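Side-chain contacts in major extracellular endoglucanase (Xanthomonas campestris pv. campestris, PDB 4TUF), which hydrolyses internal beta-1,4-glucosidic linkages of cellulose, lichenin and cereal beta-glucans through this TIM-barrel catalytic domain of glycosyl hydrolase family 5: residues 208-212 / 213-217; 291-294 / 295-299; 339-342 / 343-346. All coordinates share one frame; numbering follows the deposited sequence.

Contact 1: residues 208-212 / 213-217; sequences GGIFW and GGNLQ
Ile210 CD1 lies over one face of the Asn215 carboxamide, 3.3 Å from Asn215 ND2. Gln217 NE2 reaches Asn215 OD1 from this same face at 2.6 Å, and the backbone N of Gln217 comes to that oxygen from the opposite face at 3.1 Å, closing an Asx turn. Asn215 ND2 bonds to Thr199 O and Ser205 OG, so both ends of this buried amide are engaged and its rotation is fixed. The second flat group, the indole of Trp212, is stacked with the ring of His159; the CB of Trp212 points away from 213-217, and its side chain touches Glu157, the probable proton donor.

Between Ile210 and Asn215 the chain reverses in a type II beta turn from Phe211 to Gly214, with Gly213 at positive phi and a weak bond from Gly214 N to Phe211 O (2.9 Å). Gly214 and Asn215 then face Ile198 as a classic beta bulge. The loop joins strands 192-195 and 231-238 of the barrel. Across the turn, Ile210 CG2 meets the base of the asparagine side chain, 3.6 Å from Asn215 CB, and the two side chains run obliquely past each other.

Contact 2: residues 291-294 / 295-299; sequences KTWQ and DALVK
Lys291 reaches forward one turn of helix 288-303 to Asp295. A bend at chi2 (-75°) brings the chain obliquely past the carboxylate, with Lys291 CD and NZ each 3.3 Å from Asp295 OD2; the ammonium, close to the carboxylate plane, forms a salt bridge on the syn lone pair of that oxygen. The other oxygen, Asp295 OD1, is bonded to the hydroxyl of Tyr283. Thr292 contributes its carbonyl, which receives Ala296 N at 3.0 Å and also lies against the Ala296 methyl.

Trp293 comes next, on the buried flank. Its CG is anti to the backbone N (chi1 175°); Leu297 has the same chi1 setting, and the two side chains run side by side in one direction. Leu297 CD2 lies 3.8 Å from Trp293 CH2, oblique to the ring. Phe248 and Trp261 of helix 257-266 meet the indole at steep angles, and Val237 of strand 231-238 touches it.

Gln294 accepts Val298 N on its backbone O, and Val298 CG2 packs 3.4 Å from Gln294 O. The buried Gln294 amide is held at both ends, NE2 by Asp290 OD2 and OE1 by Tyr311 OH.

Trp293 and Leu297 thus pack toward helix 257-266 and strand 231-238, while the Lys291-Asp295 pair lies on the more exposed side. The Tyr283 hydroxyl, bonded to Asp295 OD1 and weakly to Lys291 NZ, probably steadies the pair; with the nearby ammonium it would tend to keep the carboxylate ionised.

Contact 3: residues 339-342 / 343-346; sequences LLRT and LWGT
Trp344 folds back over the preceding helical turn, where Leu340 lies beneath its indole. Starting at CB, the side chain passes 3.5 Å from Leu340 O, the same carbonyl that receives Trp344 N at 2.8 Å. With CG beside the backbone N (chi1 -61°), the ring is laid across that oxygen, which sits over one face, displaced toward the rim and 3.1 Å from Trp344 CG. Trp344 CD1 and NE1 also pass over Leu340 O, CD1 at 3.4 Å. On the six-membered ring, CE3 meets Arg341 CA at 4.0 Å, and CZ2 comes 3.9 Å from Leu340 CB; this methylene stands 4.1 Å from the centroid, 20° off the normal, in a CH-pi contact. CH2, at the tip, still touches Leu340 CB.

Just beyond, the helix ends in a Schellman motif. Gly345, at positive phi, is the C-prime residue; Thr346 N bonds to Arg341 O at 2.9 Å in a nearly straight line (176°), and Gly345 N bonds weakly to Thr342 O. The guanidinium of Arg341 reaches the carbonyl of Leu52.

Helix 334-344 lies against helix 288-303 through Leu339 and Leu343, and against strand 276-280 where Leu340 and Leu343 touch Phe279, while Trp344 meets Phe54 edge-to-face and rests on Lys20 of strand 16-23.

In the fold
The three contacts follow one another along the chain and share one barrel. Contacts 2 and 3, on neighbouring helices, have centres about 12 Å apart, and they touch: Leu339 CD1 lies 3.6 Å from Val298 CG2, and Val298 CG1 lies 3.8 Å from Leu343 CA. Contact 1 stands apart, its nearest atoms about 6 Å from contact 2 and about 15 Å from contact 3. It is also the one that reaches the catalytic centre: the Trp212 side chain is about 3 Å from that of Glu157, the probable proton donor, and about 8 Å from that of Glu278, the probable nucleophile. The side chains of Trp293 and Leu340, in the surrounding helical layer, lie about 9 and 11 Å from that of Glu278.

Contact 1: residues 208-212 / 213-217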
# COMPACT_ATOMS: atom_id res chain seq x y z
N GLY A 208 -6.38 -13.03 -17.00
CA GLY A 208 -7.38 -13.74 -16.23
C GLY A 208 -7.00 -13.99 -14.78
O GLY A 208 -5.87 -14.38 -14.48
N GLY A 209 -7.94 -13.75 -13.87
CA GLY A 209 -7.73 -14.05 -12.46
C GLY A 209 -6.75 -13.11 -11.79
O GLY A 209 -6.03 -13.51 -10.87
N ILE A 210 -6.72 -11.87 -12.25
CA ILE A 210 -5.81 -10.87 -11.71
C ILE A 210 -6.53 -9.86 -10.82
O ILE A 210 -7.60 -9.36 -11.18
CB ILE A 210 -5.08 -10.12 -12.84
CG1 ILE A 210 -4.32 -11.10 -13.73
CG2 ILE A 210 -4.12 -9.10 -12.27
CD1 ILE A 210 -3.52 -10.44 -14.82
N PHE A 211 -5.95 -9.57 -9.66
CA PHE A 211 -6.50 -8.57 -8.75
C PHE A 211 -6.00 -7.18 -9.13
O PHE A 211 -4.95 -7.06 -9.76
CB PHE A 211 -6.12 -8.88 -7.30
CG PHE A 211 -6.79 -10.11 -6.74
CD1 PHE A 211 -8.06 -10.05 -6.21
CD2 PHE A 211 -6.13 -11.33 -6.74
CE1 PHE A 211 -8.68 -11.17 -5.69
CE2 PHE A 211 -6.75 -12.47 -6.22
CZ PHE A 211 -8.02 -12.39 -5.69
N TRP A 212 -6.74 -6.15 -8.74
CA TRP A 212 -6.36 -4.77 -9.01
C TRP A 212 -4.94 -4.48 -8.54
O TRP A 212 -4.59 -4.79 -7.40
CB TRP A 212 -7.33 -3.80 -8.33
CG TRP A 212 -8.71 -3.80 -8.87
CD1 TRP A 212 -9.20 -4.58 -9.88
CD2 TRP A 212 -9.80 -2.98 -8.44
NE1 TRP A 212 -10.54 -4.30 -10.09
CE2 TRP A 212 -10.93 -3.31 -9.22
CE3 TRP A 212 -9.94 -1.99 -7.46
CZ2 TRP A 212 -12.16 -2.69 -9.06
CZ3 TRP A 212 -11.17 -1.38 -7.30
CH2 TRP A 212 -12.27 -1.73 -8.09
N GLY A 213 -4.13 -3.90 -9.42
CA GLY A 213 -2.75 -3.58 -9.09
C GLY A 213 -1.91 -4.81 -8.82
O GLY A 213 -0.89 -4.74 -8.14
N GLY A 214 -2.33 -5.95 -9.38
CA GLY A 214 -1.70 -7.22 -9.05
C GLY A 214 -0.83 -7.85 -10.13
O GLY A 214 -0.13 -8.83 -9.86
N ASN A 215 -0.86 -7.30 -11.35
CA ASN A 215 -0.13 -7.89 -12.47
C ASN A 215 1.11 -7.09 -12.85
O ASN A 215 1.00 -5.92 -13.23
CB ASN A 215 -1.03 -8.04 -13.69
CG ASN A 215 -0.39 -8.85 -14.81
OD1 ASN A 215 0.59 -9.56 -14.60
ND2 ASN A 215 -0.95 -8.75 -16.01
N LEU A 216 2.27 -7.72 -12.78
CA LEU A 216 3.52 -7.06 -13.14
C LEU A 216 4.15 -7.65 -14.40
O LEU A 216 5.24 -7.23 -14.81
CB LEU A 216 4.51 -7.14 -11.99
CG LEU A 216 4.29 -6.15 -10.85
CD1 LEU A 216 5.26 -6.46 -9.73
CD2 LEU A 216 4.48 -4.73 -11.35
N GLN A 217 3.47 -8.62 -15.02
CA GLN A 217 4.01 -9.33 -16.18
C GLN A 217 4.56 -8.43 -17.31
O GLN A 217 5.63 -8.73 -17.84
CB GLN A 217 2.94 -10.25 -16.78
CG GLN A 217 2.72 -11.55 -16.02
CD GLN A 217 1.46 -12.26 -16.47
OE1 GLN A 217 1.51 -13.21 -17.25
NE2 GLN A 217 0.31 -11.78 -15.99

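Contact 2: residues 291-294 / 295-299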
# COMPACT_ATOMS: atom_id res chain seq x y z
N LYS A 291 -7.79 -18.86 5.56
CA LYS A 291 -6.76 -19.27 6.50
C LYS A 291 -5.64 -19.93 5.71
O LYS A 291 -4.51 -19.45 5.70
CB LYS A 291 -7.34 -20.23 7.55
CG LYS A 291 -6.82 -20.04 8.96
CD LYS A 291 -5.41 -20.57 9.12
CE LYS A 291 -5.05 -20.72 10.60
NZ LYS A 291 -3.68 -21.30 10.78
N THR A 292 -5.98 -21.02 5.03
CA THR A 292 -5.05 -21.74 4.16
C THR A 292 -4.32 -20.81 3.18
O THR A 292 -3.11 -20.90 3.02
CB THR A 292 -5.77 -22.83 3.36
OG1 THR A 292 -6.56 -23.64 4.23
CG2 THR A 292 -4.76 -23.71 2.64
N TRP A 293 -5.07 -19.93 2.53
CA TRP A 293 -4.51 -19.03 1.53
C TRP A 293 -3.44 -18.10 2.10
O TRP A 293 -2.36 -17.96 1.51
CB TRP A 293 -5.61 -18.20 0.87
CG TRP A 293 -5.06 -17.19 -0.08
CD1 TRP A 293 -4.73 -17.39 -1.39
CD2 TRP A 293 -4.74 -15.82 0.21
NE1 TRP A 293 -4.24 -16.23 -1.94
CE2 TRP A 293 -4.23 -15.25 -0.98
CE3 TRP A 293 -4.85 -15.02 1.34
CZ2 TRP A 293 -3.82 -13.93 -1.05
CZ3 TRP A 293 -4.45 -13.70 1.27
CH2 TRP A 293 -3.94 -13.17 0.08
N GLN A 294 -3.72 -17.47 3.23
CA GLN A 294 -2.77 -16.55 3.86
C GLN A 294 -1.52 -17.31 4.31
O GLN A 294 -0.40 -16.81 4.14
CB GLN A 294 -3.39 -15.82 5.05
CG GLN A 294 -4.48 -14.83 4.65
CD GLN A 294 -4.71 -13.74 5.68
OE1 GLN A 294 -3.77 -13.26 6.31
NE2 GLN A 294 -5.97 -13.35 5.85
N ASP A 295 -1.72 -18.50 4.87
CA ASP A 295 -0.60 -19.33 5.29
C ASP A 295 0.32 -19.64 4.12
O ASP A 295 1.54 -19.50 4.23
CB ASP A 295 -1.10 -20.63 5.92
CG ASP A 295 -1.65 -20.43 7.32
OD1 ASP A 295 -1.25 -19.46 7.99
OD2 ASP A 295 -2.48 -21.26 7.74
N ALA A 296 -0.26 -20.04 2.99
CA ALA A 296 0.51 -20.41 1.81
C ALA A 296 1.26 -19.23 1.20
O ALA A 296 2.38 -19.38 0.72
CB ALA A 296 -0.41 -21.04 0.76
N LEU A 297 0.63 -18.05 1.22
CA LEU A 297 1.25 -16.84 0.69
C LEU A 297 2.50 -16.50 1.49
O LEU A 297 3.54 -16.16 0.91
CB LEU A 297 0.27 -15.67 0.72
CG LEU A 297 0.87 -14.32 0.27
CD1 LEU A 297 1.38 -14.40 -1.16
CD2 LEU A 297 -0.14 -13.18 0.41
N VAL A 298 2.40 -16.59 2.81
CA VAL A 298 3.54 -16.32 3.68
C VAL A 298 4.67 -17.32 3.41
O VAL A 298 5.83 -16.93 3.27
CB VAL A 298 3.13 -16.37 5.17
CG1 VAL A 298 4.36 -16.38 6.06
CG2 VAL A 298 2.23 -15.19 5.50
N LYS A 299 4.31 -18.59 3.31
CA LYS A 299 5.28 -19.64 2.98
C LYS A 299 5.98 -19.34 1.66
O LYS A 299 7.20 -19.51 1.54
CB LYS A 299 4.58 -21.00 2.92
CG LYS A 299 5.51 -22.19 2.68
CD LYS A 299 4.71 -23.44 2.33
CE LYS A 299 5.61 -24.63 2.03
NZ LYS A 299 6.30 -25.14 3.26

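Contact 3: residues 339-342 / 343-346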
# COMPACT_ATOMS: atom_id res chain seq x y z
N LEU A 339 0.80 -14.87 12.27
CA LEU A 339 1.10 -15.07 10.86
C LEU A 339 2.11 -14.05 10.34
O LEU A 339 3.03 -14.39 9.60
CB LEU A 339 -0.19 -14.99 10.03
CG LEU A 339 -0.03 -15.14 8.52
CD1 LEU A 339 0.17 -16.60 8.15
CD2 LEU A 339 -1.24 -14.56 7.80
N LEU A 340 1.92 -12.79 10.72
CA LEU A 340 2.80 -11.72 10.28
C LEU A 340 4.21 -11.88 10.87
O LEU A 340 5.20 -11.66 10.17
CB LEU A 340 2.22 -10.36 10.65
CG LEU A 340 1.00 -9.93 9.83
CD1 LEU A 340 0.34 -8.72 10.45
CD2 LEU A 340 1.41 -9.62 8.40
N ARG A 341 4.30 -12.26 12.14
CA ARG A 341 5.61 -12.42 12.76
C ARG A 341 6.36 -13.58 12.11
O ARG A 341 7.58 -13.56 12.02
CB ARG A 341 5.47 -12.64 14.27
CG ARG A 341 4.88 -11.43 14.98
CD ARG A 341 4.98 -11.53 16.48
NE ARG A 341 4.32 -10.40 17.13
CZ ARG A 341 3.14 -10.46 17.74
NH1 ARG A 341 2.48 -11.62 17.81
NH2 ARG A 341 2.62 -9.38 18.30
N THR A 342 5.61 -14.58 11.65
CA THR A 342 6.18 -15.67 10.90
C THR A 342 6.81 -15.15 9.61
O THR A 342 7.95 -15.48 9.29
CB THR A 342 5.13 -16.74 10.56
OG1 THR A 342 4.78 -17.45 11.76
CG2 THR A 342 5.66 -17.72 9.52
N LEU A 343 6.06 -14.32 8.89
CA LEU A 343 6.55 -13.68 7.68
C LEU A 343 7.79 -12.82 7.96
O LEU A 343 8.77 -12.87 7.22
CB LEU A 343 5.46 -12.82 7.04
CG LEU A 343 5.88 -11.98 5.83
CD1 LEU A 343 6.24 -12.87 4.65
CD2 LEU A 343 4.80 -10.97 5.45
N TRP A 344 7.72 -12.03 9.03
CA TRP A 344 8.80 -11.11 9.38
C TRP A 344 10.08 -11.81 9.85
O TRP A 344 11.16 -11.24 9.80
CB TRP A 344 8.34 -10.15 10.47
CG TRP A 344 7.18 -9.28 10.09
CD1 TRP A 344 6.74 -9.00 8.83
CD2 TRP A 344 6.31 -8.59 11.00
NE1 TRP A 344 5.64 -8.17 8.90
CE2 TRP A 344 5.36 -7.91 10.21
CE3 TRP A 344 6.24 -8.49 12.39
CZ2 TRP A 344 4.35 -7.13 10.78
CZ3 TRP A 344 5.23 -7.71 12.95
CH2 TRP A 344 4.30 -7.04 12.15
N GLY A 345 9.95 -13.05 10.32
CA GLY A 345 11.09 -13.79 10.84
C GLY A 345 11.38 -13.41 12.29
O GLY A 345 12.53 -13.35 12.71
N THR A 346 10.31 -13.17 13.04
CA THR A 346 10.41 -12.72 14.43
C THR A 346 9.63 -13.62 15.38
O THR A 346 10.00 -14.76 15.64
CB THR A 346 9.91 -11.26 14.58
OG1 THR A 346 8.57 -11.17 14.10
CG2 THR A 346 10.80 -10.30 13.78